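Local coordinates for protein Zn-dependent hydrolase of metallo-beta-lactamase superfamily TM0207 (Thermotoga maritima, PDB 1VJN) that probably acts as a zinc-dependent hydrolase of the metallo-beta-lactamase superfamily, at residues A[108-113]-A[117-122]; A[30-35]-A[84-89]; A[140-145]-A[162-167]; A[168-173]-A[201-206]. All blocks are in the same frame, centred on the assembly; numbering follows the deposited sequence.

Contact 1. Residues A[108-113]-A[117-122]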
loop_
_atom_site.group_PDB
_atom_site.type_symbol
_atom_site.label_atom_id
_atom_site.label_comp_id
_atom_site.label_asym_id
_atom_site.label_seq_id
_atom_site.Cartn_x
_atom_site.Cartn_y
_atom_site.Cartn_z
ATOM N N VAL A 108 -8.426 3.874 -1.079
ATOM C CA VAL A 108 -7.564 2.848 -1.639
ATOM C C VAL A 108 -7.108 3.359 -3.003
ATOM O O VAL A 108 -7.917 3.826 -3.813
ATOM C CB VAL A 108 -8.397 1.548 -1.834
ATOM C CG1 VAL A 108 -7.683 0.564 -2.644
ATOM C CG2 VAL A 108 -8.848 0.986 -0.480
ATOM N N PHE A 109 -5.817 3.307 -3.260
ATOM C CA PHE A 109 -5.295 3.706 -4.560
ATOM C C PHE A 109 -4.745 2.541 -5.310
ATOM O O PHE A 109 -4.079 1.686 -4.742
ATOM C CB PHE A 109 -4.201 4.782 -4.371
ATOM C CG PHE A 109 -4.773 6.122 -4.036
ATOM C CD1 PHE A 109 -5.368 6.878 -5.026
ATOM C CD2 PHE A 109 -4.748 6.628 -2.748
ATOM C CE1 PHE A 109 -5.923 8.073 -4.737
ATOM C CE2 PHE A 109 -5.324 7.851 -2.476
ATOM C CZ PHE A 109 -5.887 8.562 -3.442
ATOM N N VAL A 110 -5.001 2.508 -6.602
ATOM C CA VAL A 110 -4.476 1.480 -7.441
ATOM C C VAL A 110 -3.563 2.137 -8.495
ATOM O O VAL A 110 -3.953 3.073 -9.167
ATOM C CB VAL A 110 -5.606 0.707 -8.098
ATOM C CG1 VAL A 110 -5.065 -0.414 -8.945
ATOM C CG2 VAL A 110 -6.534 0.122 -7.042
ATOM N N PHE A 111 -2.360 1.631 -8.624
ATOM C CA PHE A 111 -1.385 2.143 -9.592
ATOM C C PHE A 111 -1.140 1.071 -10.655
ATOM O O PHE A 111 -0.837 -0.093 -10.346
ATOM C CB PHE A 111 -0.090 2.518 -8.887
ATOM C CG PHE A 111 -0.316 3.332 -7.661
ATOM C CD1 PHE A 111 -0.483 4.705 -7.752
ATOM C CD2 PHE A 111 -0.389 2.736 -6.425
ATOM C CE1 PHE A 111 -0.700 5.455 -6.643
ATOM C CE2 PHE A 111 -0.621 3.489 -5.305
ATOM C CZ PHE A 111 -0.791 4.839 -5.407
ATOM N N GLU A 112 -1.294 1.467 -11.907
ATOM C CA GLU A 112 -1.170 0.543 -13.024
ATOM C C GLU A 112 -0.010 1.027 -13.859
ATOM O O GLU A 112 -0.055 2.130 -14.393
ATOM C CB GLU A 112 -2.474 0.498 -13.825
ATOM C CG GLU A 112 -2.492 -0.518 -14.963
ATOM C CD GLU A 112 -3.906 -0.951 -15.388
ATOM O OE1 GLU A 112 -4.917 -0.473 -14.816
ATOM O OE2 GLU A 112 -4.014 -1.802 -16.304
ATOM N N GLY A 113 1.047 0.222 -13.920
ATOM C CA GLY A 113 2.271 0.633 -14.594
ATOM C C GLY A 113 3.237 -0.497 -14.839
ATOM O O GLY A 113 3.477 -1.319 -13.956
ATOM N N LYS A 117 -0.039 -4.085 -11.468
ATOM C CA LYS A 117 -1.014 -3.326 -10.705
ATOM C C LYS A 117 -0.668 -3.414 -9.230
ATOM O O LYS A 117 -0.573 -4.501 -8.637
ATOM C CB LYS A 117 -2.457 -3.828 -10.924
ATOM C CG LYS A 117 -3.099 -3.385 -12.225
ATOM C CD LYS A 117 -4.180 -4.362 -12.618
ATOM C CE LYS A 117 -5.016 -3.861 -13.774
ATOM N NZ LYS A 117 -4.354 -4.159 -15.089
ATOM N N VAL A 118 -0.468 -2.250 -8.639
ATOM C CA VAL A 118 -0.095 -2.136 -7.248
ATOM C C VAL A 118 -1.247 -1.485 -6.537
ATOM O O VAL A 118 -1.826 -0.519 -7.064
ATOM C CB VAL A 118 1.180 -1.282 -7.082
ATOM C CG1 VAL A 118 1.586 -1.201 -5.601
ATOM C CG2 VAL A 118 2.320 -1.851 -7.930
ATOM N N CYS A 119 -1.582 -2.011 -5.358
ATOM C CA CYS A 119 -2.680 -1.495 -4.520
ATOM C C CYS A 119 -2.257 -1.163 -3.096
ATOM O O CYS A 119 -1.822 -2.013 -2.342
ATOM C CB CYS A 119 -3.850 -2.504 -4.451
ATOM S SG CYS A 119 -5.334 -1.899 -3.608
ATOM N N HIS A 120 -2.508 0.075 -2.700
ATOM C CA HIS A 120 -2.294 0.497 -1.334
ATOM C C HIS A 120 -3.652 0.617 -0.686
ATOM O O HIS A 120 -4.467 1.485 -1.031
ATOM C CB HIS A 120 -1.615 1.853 -1.340
ATOM C CG HIS A 120 -1.183 2.346 0.001
ATOM N ND1 HIS A 120 -2.072 2.776 0.965
ATOM C CD2 HIS A 120 0.055 2.581 0.494
ATOM C CE1 HIS A 120 -1.389 3.194 2.016
ATOM N NE2 HIS A 120 -0.096 3.124 1.740
ATOM N N LEU A 121 -3.889 -0.196 0.321
ATOM C CA LEU A 121 -5.216 -0.235 0.903
ATOM C C LEU A 121 -5.535 0.818 1.976
ATOM O O LEU A 121 -6.668 0.879 2.448
ATOM C CB LEU A 121 -5.490 -1.633 1.406
ATOM C CG LEU A 121 -5.812 -2.712 0.330
ATOM C CD1 LEU A 121 -5.863 -4.074 1.009
ATOM C CD2 LEU A 121 -7.113 -2.453 -0.464
ATOM N N GLY A 122 -4.566 1.637 2.357
ATOM C CA GLY A 122 -4.775 2.687 3.339
ATOM C C GLY A 122 -4.963 2.035 4.716
ATOM O O GLY A 122 -4.270 1.104 5.062
#
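Cys119 wedges its sulfur into the notch between two valines of the adjacent strand, with SG 3.5 Å from Val108 CG1 and 4.2 Å from Val110 CG2. With SG anti to the backbone N (chi1 -173°), the sulfur lies along this face, where Leu142 of the next strand flanks it and Ile139, from a loop, packs on it. Leu121 lies alongside Val108 and sets CD2 against the fork of its methyls, 3.8 Å from CG1 and 3.9 Å from CG2. At the other end of the same face, Glu112 and Lys117 run side by side and close a salt bridge of 2.7 Å between Glu112 OE2 and Lys117 NZ. The ammonium comes from above the carboxylate plane, Lys117 bending at its last torsion.

The opposite face carries the aromatic groups. Phe111 turns a ring edge to His120, its CE2 4.4 Å from His120 CB, and passes beside Val118; Leu25 and Met27 of the facing sheet pack on Phe111 and Val118. His120 sends its NE2 elsewhere, to Ala21 O. Backbone hydrogen bonds in the Phe109-His120 and Phe111-Val118 pairs hold the two strands in register, the latter pair including a 2.7 Å bond from Phe111 N to Val118 O. This is an antiparallel beta hairpin, within one sheet of the beta sandwich at the heart of the metallo-beta-lactamase fold.

Contact 2. Residues A[30-35]-A[84-89]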
loop_
_atom_site.group_PDB
_atom_site.type_symbol
_atom_site.label_atom_id
_atom_site.label_comp_id
_atom_site.label_asym_id
_atom_site.label_seq_id
_atom_site.Cartn_x
_atom_site.Cartn_y
_atom_site.Cartn_z
ATOM N N LYS A 30 8.944 7.261 -13.164
ATOM C CA LYS A 30 8.194 8.161 -12.303
ATOM C C LYS A 30 8.209 7.610 -10.894
ATOM O O LYS A 30 8.470 6.446 -10.704
ATOM C CB LYS A 30 6.745 8.307 -12.768
ATOM C CG LYS A 30 6.591 8.898 -14.181
ATOM C CD LYS A 30 7.301 10.273 -14.328
ATOM C CE LYS A 30 7.280 10.810 -15.782
ATOM N NZ LYS A 30 8.626 11.312 -16.216
ATOM N N THR A 31 7.888 8.462 -9.936
ATOM C CA THR A 31 7.876 8.125 -8.539
ATOM C C THR A 31 6.592 8.540 -7.914
ATOM O O THR A 31 6.155 9.675 -8.032
ATOM C CB THR A 31 9.065 8.849 -7.830
ATOM O OG1 THR A 31 10.290 8.291 -8.288
ATOM C CG2 THR A 31 9.078 8.584 -6.339
ATOM N N ILE A 32 5.969 7.594 -7.228
ATOM C CA ILE A 32 4.751 7.855 -6.459
ATOM C C ILE A 32 5.082 7.679 -4.981
ATOM O O ILE A 32 5.749 6.707 -4.615
ATOM C CB ILE A 32 3.682 6.852 -6.853
ATOM C CG1 ILE A 32 3.323 7.020 -8.336
ATOM C CG2 ILE A 32 2.477 7.032 -6.022
ATOM C CD1 ILE A 32 2.862 5.769 -8.998
ATOM N N VAL A 33 4.672 8.623 -4.151
ATOM C CA VAL A 33 4.795 8.492 -2.704
ATOM C C VAL A 33 3.395 8.421 -2.067
ATOM O O VAL A 33 2.525 9.272 -2.309
ATOM C CB VAL A 33 5.660 9.606 -2.081
ATOM C CG1 VAL A 33 5.789 9.397 -0.521
ATOM C CG2 VAL A 33 7.039 9.631 -2.711
ATOM N N THR A 34 3.144 7.361 -1.317
ATOM C CA THR A 34 1.892 7.220 -0.588
ATOM C C THR A 34 2.039 7.714 0.819
ATOM O O THR A 34 3.062 7.498 1.416
ATOM C CB THR A 34 1.464 5.784 -0.484
ATOM O OG1 THR A 34 2.449 5.043 0.253
ATOM C CG2 THR A 34 1.456 5.170 -1.877
ATOM N N ASP A 35 1.001 8.365 1.333
ATOM C CA ASP A 35 0.850 8.656 2.748
ATOM C C ASP A 35 2.140 9.084 3.473
ATOM O O ASP A 35 2.569 8.398 4.422
ATOM C CB ASP A 35 0.291 7.425 3.447
ATOM C CG ASP A 35 -1.177 7.129 3.101
ATOM O OD1 ASP A 35 -1.768 7.767 2.218
ATOM O OD2 ASP A 35 -1.834 6.253 3.699
ATOM N N ASN A 84 1.491 11.420 -15.735
ATOM C CA ASN A 84 2.820 11.108 -16.244
ATOM C C ASN A 84 2.938 9.671 -16.795
ATOM O O ASN A 84 3.961 8.991 -16.592
ATOM C CB ASN A 84 3.877 11.389 -15.139
ATOM C CG ASN A 84 3.889 12.881 -14.676
ATOM O OD1 ASN A 84 3.626 13.201 -13.499
ATOM N ND2 ASN A 84 4.196 13.781 -15.607
ATOM N N GLY A 85 1.892 9.224 -17.494
ATOM C CA GLY A 85 1.856 7.879 -18.083
ATOM C C GLY A 85 1.587 6.739 -17.100
ATOM O O GLY A 85 1.707 5.557 -17.462
ATOM N N VAL A 86 1.250 7.068 -15.850
ATOM C CA VAL A 86 0.775 6.056 -14.888
ATOM C C VAL A 86 -0.708 6.298 -14.670
ATOM O O VAL A 86 -1.123 7.437 -14.464
ATOM C CB VAL A 86 1.574 6.092 -13.566
ATOM C CG1 VAL A 86 0.912 5.271 -12.468
ATOM C CG2 VAL A 86 2.991 5.555 -13.812
ATOM N N LYS A 87 -1.497 5.227 -14.783
ATOM C CA LYS A 87 -2.924 5.257 -14.462
ATOM C C LYS A 87 -3.112 5.052 -12.947
ATOM O O LYS A 87 -2.600 4.084 -12.356
ATOM C CB LYS A 87 -3.683 4.174 -15.229
ATOM C CG LYS A 87 -3.911 4.479 -16.702
ATOM C CD LYS A 87 -4.120 3.207 -17.554
ATOM C CE LYS A 87 -5.225 2.253 -16.985
ATOM N NZ LYS A 87 -5.720 1.229 -17.997
ATOM N N ILE A 88 -3.803 5.987 -12.317
ATOM C CA ILE A 88 -4.118 5.882 -10.918
ATOM C C ILE A 88 -5.607 5.957 -10.688
ATOM O O ILE A 88 -6.321 6.786 -11.287
ATOM C CB ILE A 88 -3.450 6.999 -10.125
ATOM C CG1 ILE A 88 -1.922 6.980 -10.315
ATOM C CG2 ILE A 88 -3.784 6.871 -8.703
ATOM C CD1 ILE A 88 -1.328 8.336 -10.279
ATOM N N LYS A 89 -6.056 5.142 -9.762
ATOM C CA LYS A 89 -7.449 5.056 -9.438
ATOM C C LYS A 89 -7.621 5.085 -7.936
ATOM O O LYS A 89 -6.971 4.320 -7.228
ATOM C CB LYS A 89 -8.012 3.766 -10.036
ATOM C CG LYS A 89 -9.505 3.552 -9.742
ATOM C CD LYS A 89 -10.109 2.337 -10.477
ATOM C CE LYS A 89 -11.631 2.493 -10.523
ATOM N NZ LYS A 89 -12.397 1.351 -11.182
#
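Ile32 and Val86 meet tip to tip, methyl on methyl, with Ile32 CD1 4.0 Å from Val86 CG1. Nearer the surface, Lys30 lays the carbon part of its chain across Asn84 at about a right angle, and its CE comes 3.5 Å from Asn84 CB. Lys30 CG lies 3.6 Å from Asn84 O, and the bend at chi2 (-56°) then carries CD and CE over Asn84 CB. The lysine thus uses its methylenes, not its ammonium, to touch Asn84.

Both strands are positioned from outside the contact. Ile32 is held in its sheet by backbone hydrogen bonding to Leu25, and its side chain also rests on Val52 and Phe111. Ile88 follows Val86 into the same interior and packs on Phe109, Phe111 and Val52. The outer end is flanked by Glu28, which touches Val86, and by Asp51, which touches Lys30.

The strands are not paired; they meet through Ile32 and Val86, one from each sheet, while Lys30 also touches the backbone of the loop residue Asn84. The inner part is apolar, and Lys30 and Asn84 form an outer edge nearer solvent. Such face-to-face packing of two mixed sheets is the beta sandwich of the metallo-hydrolase/oxidoreductase fold.

Contact 3. Residues A[140-145]-A[162-167]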
loop_
_atom_site.group_PDB
_atom_site.type_symbol
_atom_site.label_atom_id
_atom_site.label_comp_id
_atom_site.label_asym_id
_atom_site.label_seq_id
_atom_site.Cartn_x
_atom_site.Cartn_y
_atom_site.Cartn_z
ATOM N N ASP A 140 -1.512 -7.227 -8.497
ATOM C CA ASP A 140 -0.220 -7.914 -8.478
ATOM C C ASP A 140 0.562 -7.734 -7.182
ATOM O O ASP A 140 1.126 -8.686 -6.644
ATOM C CB ASP A 140 0.614 -7.412 -9.651
ATOM C CG ASP A 140 -0.064 -7.685 -10.978
ATOM O OD1 ASP A 140 -0.507 -8.835 -11.171
ATOM O OD2 ASP A 140 -0.245 -6.811 -11.856
ATOM N N VAL A 141 0.627 -6.505 -6.702
ATOM C CA VAL A 141 1.298 -6.185 -5.453
ATOM C C VAL A 141 0.312 -5.488 -4.536
ATOM O O VAL A 141 -0.186 -4.397 -4.864
ATOM C CB VAL A 141 2.535 -5.250 -5.658
ATOM C CG1 VAL A 141 3.278 -5.040 -4.343
ATOM C CG2 VAL A 141 3.465 -5.791 -6.660
ATOM N N LEU A 142 0.018 -6.120 -3.405
ATOM C CA LEU A 142 -0.909 -5.601 -2.421
ATOM C C LEU A 142 -0.204 -5.115 -1.128
ATOM O O LEU A 142 0.520 -5.862 -0.491
ATOM C CB LEU A 142 -1.957 -6.678 -2.081
ATOM C CG LEU A 142 -3.080 -6.231 -1.163
ATOM C CD1 LEU A 142 -3.886 -5.068 -1.757
ATOM C CD2 LEU A 142 -3.944 -7.446 -0.929
ATOM N N LEU A 143 -0.470 -3.871 -0.753
ATOM C CA LEU A 143 -0.011 -3.292 0.507
ATOM C C LEU A 143 -1.209 -3.291 1.441
ATOM O O LEU A 143 -2.205 -2.593 1.181
ATOM C CB LEU A 143 0.509 -1.888 0.281
ATOM C CG LEU A 143 1.501 -1.758 -0.903
ATOM C CD1 LEU A 143 1.896 -0.283 -1.089
ATOM C CD2 LEU A 143 2.697 -2.576 -0.726
ATOM N N VAL A 144 -1.138 -4.092 2.514
ATOM C CA VAL A 144 -2.371 -4.423 3.272
ATOM C C VAL A 144 -2.127 -4.274 4.795
ATOM O O VAL A 144 -1.142 -4.766 5.298
ATOM C CB VAL A 144 -2.904 -5.866 2.879
ATOM C CG1 VAL A 144 -1.935 -6.925 3.263
ATOM C CG2 VAL A 144 -4.223 -6.198 3.557
ATOM N N PRO A 145 -2.993 -3.537 5.510
ATOM C CA PRO A 145 -2.891 -3.408 6.936
ATOM C C PRO A 145 -3.334 -4.701 7.618
ATOM O O PRO A 145 -4.225 -5.354 7.110
ATOM C CB PRO A 145 -3.880 -2.266 7.258
ATOM C CG PRO A 145 -4.883 -2.323 6.204
ATOM C CD PRO A 145 -4.154 -2.795 5.001
ATOM N N ASP A 162 -7.072 -12.588 -1.003
ATOM C CA ASP A 162 -7.720 -13.570 -1.866
ATOM C C ASP A 162 -8.770 -12.971 -2.797
ATOM O O ASP A 162 -8.872 -13.382 -3.955
ATOM C CB ASP A 162 -8.369 -14.677 -1.032
ATOM C CG ASP A 162 -7.342 -15.527 -0.256
ATOM O OD1 ASP A 162 -6.106 -15.380 -0.473
ATOM O OD2 ASP A 162 -7.694 -16.368 0.611
ATOM N N LEU A 163 -9.572 -12.023 -2.307
ATOM C CA LEU A 163 -10.552 -11.397 -3.164
ATOM C C LEU A 163 -9.915 -10.689 -4.359
ATOM O O LEU A 163 -10.546 -10.535 -5.383
ATOM C CB LEU A 163 -11.407 -10.374 -2.395
ATOM C CG LEU A 163 -12.467 -11.005 -1.474
ATOM C CD1 LEU A 163 -13.051 -10.016 -0.505
ATOM C CD2 LEU A 163 -13.583 -11.695 -2.294
ATOM N N LEU A 164 -8.707 -10.190 -4.181
ATOM C CA LEU A 164 -8.040 -9.354 -5.173
ATOM C C LEU A 164 -7.003 -10.192 -5.947
ATOM O O LEU A 164 -6.288 -9.656 -6.776
ATOM C CB LEU A 164 -7.366 -8.151 -4.467
ATOM C CG LEU A 164 -8.279 -7.116 -3.774
ATOM C CD1 LEU A 164 -7.492 -5.965 -3.124
ATOM C CD2 LEU A 164 -9.301 -6.581 -4.741
ATOM N N ASN A 165 -6.971 -11.505 -5.679
ATOM C CA ASN A 165 -6.004 -12.449 -6.277
ATOM C C ASN A 165 -4.566 -11.934 -6.197
ATOM O O ASN A 165 -3.776 -12.098 -7.118
ATOM C CB ASN A 165 -6.444 -12.790 -7.708
ATOM C CG ASN A 165 -5.843 -14.105 -8.223
ATOM O OD1 ASN A 165 -5.712 -15.092 -7.484
ATOM N ND2 ASN A 165 -5.467 -14.114 -9.499
ATOM N N ALA A 166 -4.230 -11.331 -5.059
ATOM C CA ALA A 166 -2.914 -10.666 -4.870
ATOM C C ALA A 166 -1.783 -11.685 -4.918
ATOM O O ALA A 166 -1.898 -12.770 -4.343
ATOM C CB ALA A 166 -2.862 -9.959 -3.532
ATOM N N LYS A 167 -0.682 -11.316 -5.564
ATOM C CA LYS A 167 0.484 -12.177 -5.661
ATOM C C LYS A 167 1.515 -11.786 -4.603
ATOM O O LYS A 167 1.691 -12.507 -3.627
ATOM C CB LYS A 167 1.078 -12.081 -7.065
ATOM C CG LYS A 167 0.130 -12.461 -8.159
ATOM C CD LYS A 167 -0.246 -13.931 -8.043
ATOM C CE LYS A 167 -1.407 -14.296 -8.977
ATOM N NZ LYS A 167 -2.421 -15.159 -8.284
#
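Leu142 and Ala166 form the tight part of the contact: Leu142 CB lies 3.7 Å from Ala166 CB, and Leu142 CD2 is close behind at 3.8 Å from that same Ala166 CB. The short alanine methyl thus sits against both the root and one branch of the leucine. The other branch serves Leu164, with Leu142 CD1 4.0 Å from Leu164 CD1 where the two side chains cross at about a right angle. A chi1 of -174° carries CG out from the strand, and chi2 near 60° turns CD1 to Leu164 and CD2 to Ala166. Leu121, Cys119 and Ala161 pack around the same leucine and complete a buried apolar patch.

The other end is looser and polar, and there Lys167 and Asn165 are partly exposed. Lys167 N makes a weak bond of 3.4 Å to Asp140 O, well off linear at 137°, and Lys167 CB rests at 3.4 Å from that same Asp140 O. The lysine chain then turns away from the strand, and its NZ finds a weak partner in Asn165 OD1. Asp140 directs its carboxylate elsewhere, OD2 accepting a bond from Lys117 N.

Just ahead in the chain, a Schellman motif ends the helix: Asn165, at positive phi, sends its N to Asp162 O while Ala166 N reaches Ala161 O. That turn presents Leu164 and Ala166 to the strand. The chemistry suggests that apolar burial carries most of this join between the strand and the C-terminal exit of the helix in the beta-alpha-beta unit, while the long polar bond at its edge probably adds little.

Contact 4. Residues A[168-173]-A[201-206]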
loop_
_atom_site.group_PDB
_atom_site.type_symbol
_atom_site.label_atom_id
_atom_site.label_comp_id
_atom_site.label_asym_id
_atom_site.label_seq_id
_atom_site.Cartn_x
_atom_site.Cartn_y
_atom_site.Cartn_z
ATOM N N VAL A 168 2.202 -10.661 -4.798
ATOM C CA VAL A 168 3.067 -10.132 -3.767
ATOM C C VAL A 168 2.196 -9.428 -2.786
ATOM O O VAL A 168 1.412 -8.554 -3.164
ATOM C CB VAL A 168 4.092 -9.159 -4.300
ATOM C CG1 VAL A 168 4.845 -8.459 -3.135
ATOM C CG2 VAL A 168 5.071 -9.895 -5.205
ATOM N N ILE A 169 2.294 -9.838 -1.523
ATOM C CA ILE A 169 1.547 -9.228 -0.439
ATOM C C ILE A 169 2.493 -8.599 0.604
ATOM O O ILE A 169 3.326 -9.308 1.195
ATOM C CB ILE A 169 0.673 -10.289 0.261
ATOM C CG1 ILE A 169 -0.426 -10.823 -0.664
ATOM C CG2 ILE A 169 0.059 -9.669 1.476
ATOM C CD1 ILE A 169 -1.060 -12.151 -0.203
ATOM N N ILE A 170 2.353 -7.297 0.860
ATOM C CA ILE A 170 3.198 -6.657 1.825
ATOM C C ILE A 170 2.320 -6.149 2.960
ATOM O O ILE A 170 1.501 -5.239 2.744
ATOM C CB ILE A 170 4.021 -5.513 1.175
ATOM C CG1 ILE A 170 4.931 -6.040 0.044
ATOM C CG2 ILE A 170 4.823 -4.755 2.218
ATOM C CD1 ILE A 170 5.355 -5.012 -0.990
ATOM N N PRO A 171 2.451 -6.743 4.161
ATOM C CA PRO A 171 1.658 -6.265 5.324
ATOM C C PRO A 171 2.171 -4.907 5.857
ATOM O O PRO A 171 3.370 -4.559 5.722
ATOM C CB PRO A 171 1.887 -7.347 6.397
ATOM C CG PRO A 171 3.258 -7.970 6.038
ATOM C CD PRO A 171 3.348 -7.886 4.512
HETATM N N MSE A 172 1.291 -4.150 6.475
HETATM C CA MSE A 172 1.728 -2.938 7.153
HETATM C C MSE A 172 0.802 -2.753 8.326
HETATM O O MSE A 172 -0.107 -3.559 8.507
HETATM C CB MSE A 172 1.682 -1.726 6.227
HETATM C CG MSE A 172 0.338 -1.535 5.565
HETATM SE SE MSE A 172 0.308 -0.102 4.155
HETATM C CE MSE A 172 -1.617 -0.265 3.738
ATOM N N HIS A 173 1.066 -1.716 9.126
ATOM C CA HIS A 173 0.158 -1.290 10.206
ATOM C C HIS A 173 0.089 -2.391 11.280
ATOM O O HIS A 173 -1.000 -2.807 11.647
ATOM C CB HIS A 173 -1.295 -1.035 9.711
ATOM C CG HIS A 173 -1.513 0.265 9.007
ATOM N ND1 HIS A 173 -1.872 0.337 7.671
ATOM C CD2 HIS A 173 -1.495 1.540 9.458
ATOM C CE1 HIS A 173 -2.032 1.600 7.325
ATOM N NE2 HIS A 173 -1.795 2.352 8.387
ATOM N N ASN A 201 14.483 -2.430 3.307
ATOM C CA ASN A 201 13.568 -1.347 2.993
ATOM C C ASN A 201 13.246 -1.173 1.521
ATOM O O ASN A 201 12.514 -0.255 1.176
ATOM C CB ASN A 201 14.063 -0.006 3.586
ATOM C CG ASN A 201 15.300 0.557 2.877
ATOM O OD1 ASN A 201 16.131 -0.178 2.432
ATOM N ND2 ASN A 201 15.386 1.875 2.762
ATOM N N ILE A 202 13.813 -2.014 0.659
ATOM C CA ILE A 202 13.573 -1.975 -0.778
ATOM C C ILE A 202 13.157 -3.340 -1.312
ATOM O O ILE A 202 13.744 -4.370 -0.964
ATOM C CB ILE A 202 14.832 -1.498 -1.513
ATOM C CG1 ILE A 202 15.180 -0.060 -1.125
ATOM C CG2 ILE A 202 14.654 -1.561 -3.018
ATOM C CD1 ILE A 202 16.677 0.302 -1.314
ATOM N N LEU A 203 12.131 -3.348 -2.145
ATOM C CA LEU A 203 11.806 -4.514 -2.935
ATOM C C LEU A 203 11.858 -4.128 -4.400
ATOM O O LEU A 203 11.195 -3.178 -4.811
ATOM C CB LEU A 203 10.420 -5.004 -2.586
ATOM C CG LEU A 203 9.942 -6.265 -3.312
ATOM C CD1 LEU A 203 10.758 -7.472 -2.850
ATOM C CD2 LEU A 203 8.463 -6.434 -3.019
ATOM N N GLU A 204 12.645 -4.845 -5.187
ATOM C CA GLU A 204 12.634 -4.671 -6.639
ATOM C C GLU A 204 11.966 -5.864 -7.301
ATOM O O GLU A 204 12.181 -7.004 -6.875
ATOM C CB GLU A 204 14.039 -4.473 -7.180
ATOM C CG GLU A 204 14.565 -3.103 -6.828
ATOM C CD GLU A 204 15.989 -2.914 -7.269
ATOM O OE1 GLU A 204 16.188 -2.790 -8.499
ATOM O OE2 GLU A 204 16.891 -2.897 -6.384
ATOM N N LEU A 205 11.131 -5.594 -8.305
ATOM C CA LEU A 205 10.482 -6.641 -9.108
ATOM C C LEU A 205 10.912 -6.438 -10.521
ATOM O O LEU A 205 10.864 -5.325 -11.030
ATOM C CB LEU A 205 8.958 -6.536 -9.070
ATOM C CG LEU A 205 8.262 -6.509 -7.722
ATOM C CD1 LEU A 205 6.777 -6.510 -7.985
ATOM C CD2 LEU A 205 8.632 -7.693 -6.823
ATOM N N PHE A 206 11.353 -7.513 -11.151
ATOM C CA PHE A 206 11.895 -7.463 -12.492
ATOM C C PHE A 206 10.923 -8.044 -13.520
ATOM O O PHE A 206 11.177 -7.970 -14.720
ATOM C CB PHE A 206 13.247 -8.179 -12.502
ATOM C CG PHE A 206 14.226 -7.578 -11.545
ATOM C CD1 PHE A 206 15.046 -6.532 -11.936
ATOM C CD2 PHE A 206 14.287 -8.015 -10.230
ATOM C CE1 PHE A 206 15.937 -5.945 -11.050
ATOM C CE2 PHE A 206 15.184 -7.435 -9.334
ATOM C CZ PHE A 206 16.003 -6.390 -9.753
#
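Two first torsions near 180° aim the methyls that meet here: a chi1 of 171° points Val168 CG1 outward from its strand, and Leu203 likewise extends its CG (chi1 -178°). The two side chains consequently reach toward each other tip to tip, Val168 CG1 coming 4.1 Å from Leu203 CD2. The same leucine methyl also serves Ile170, which slides past Leu203 in the opposite direction and places CD1 4.0 Å from Leu203 CD2. Since Val168 CG1 and Ile170 CD1 are themselves only 4.1 Å apart, the three methyl groups form a nearly equilateral cluster, with Leu203 CD2 seated over the gap between the two strand neighbours. The second branch of Val168 goes to the next residue on the same face of the partner strand, and CG2 stands 4.5 Å from Leu205 CD2, a looser touch.

The spacing confirms that only side chains bridge the gap: the axes of the short strand segments pass 11.4 Å apart and run nearly antiparallel, at 168°. Neighbouring strands of one sheet would lie far closer. Around the cluster, Val141 packs on Leu205 and Leu143 on Ile170, while Pro209 covers Val168. On the other side of strand 168-172, Ile169 and Pro171 face Phe189 of helix 187-190, which places this strand between the interior and an outer helix.

Strand 202-205 ends the six-stranded sheet in this chain, and strand 168-172 belongs to the eight-stranded one. Their methyl-to-methyl packing is part of the hydrophobic interface between the two sheets of the alpha-beta/beta-alpha sandwich, the architecture of the metallo-beta-lactamase superfamily.

In the fold
From the N terminus, contact 2 comes first, closing a loop of 48 residues that brings strand 30-34 of one sheet against strand 86-95 of the other. Contact 1 follows with the short turn of the hairpin 105-113/116-120, contact 3 with a span containing most of helix 154-163, and contact 4 with the excursion through helix 187-190 that returns to the first sheet. The four are in series, so none nests within or crosses another. Strand 105-113 pairs with 86-95, strand 116-120 with 141-145, and 141-145 with 168-172, so every contact has a segment in the eight-stranded sheet and contact 1 touches all the others; contacts 2 and 4 tie that sheet to the other.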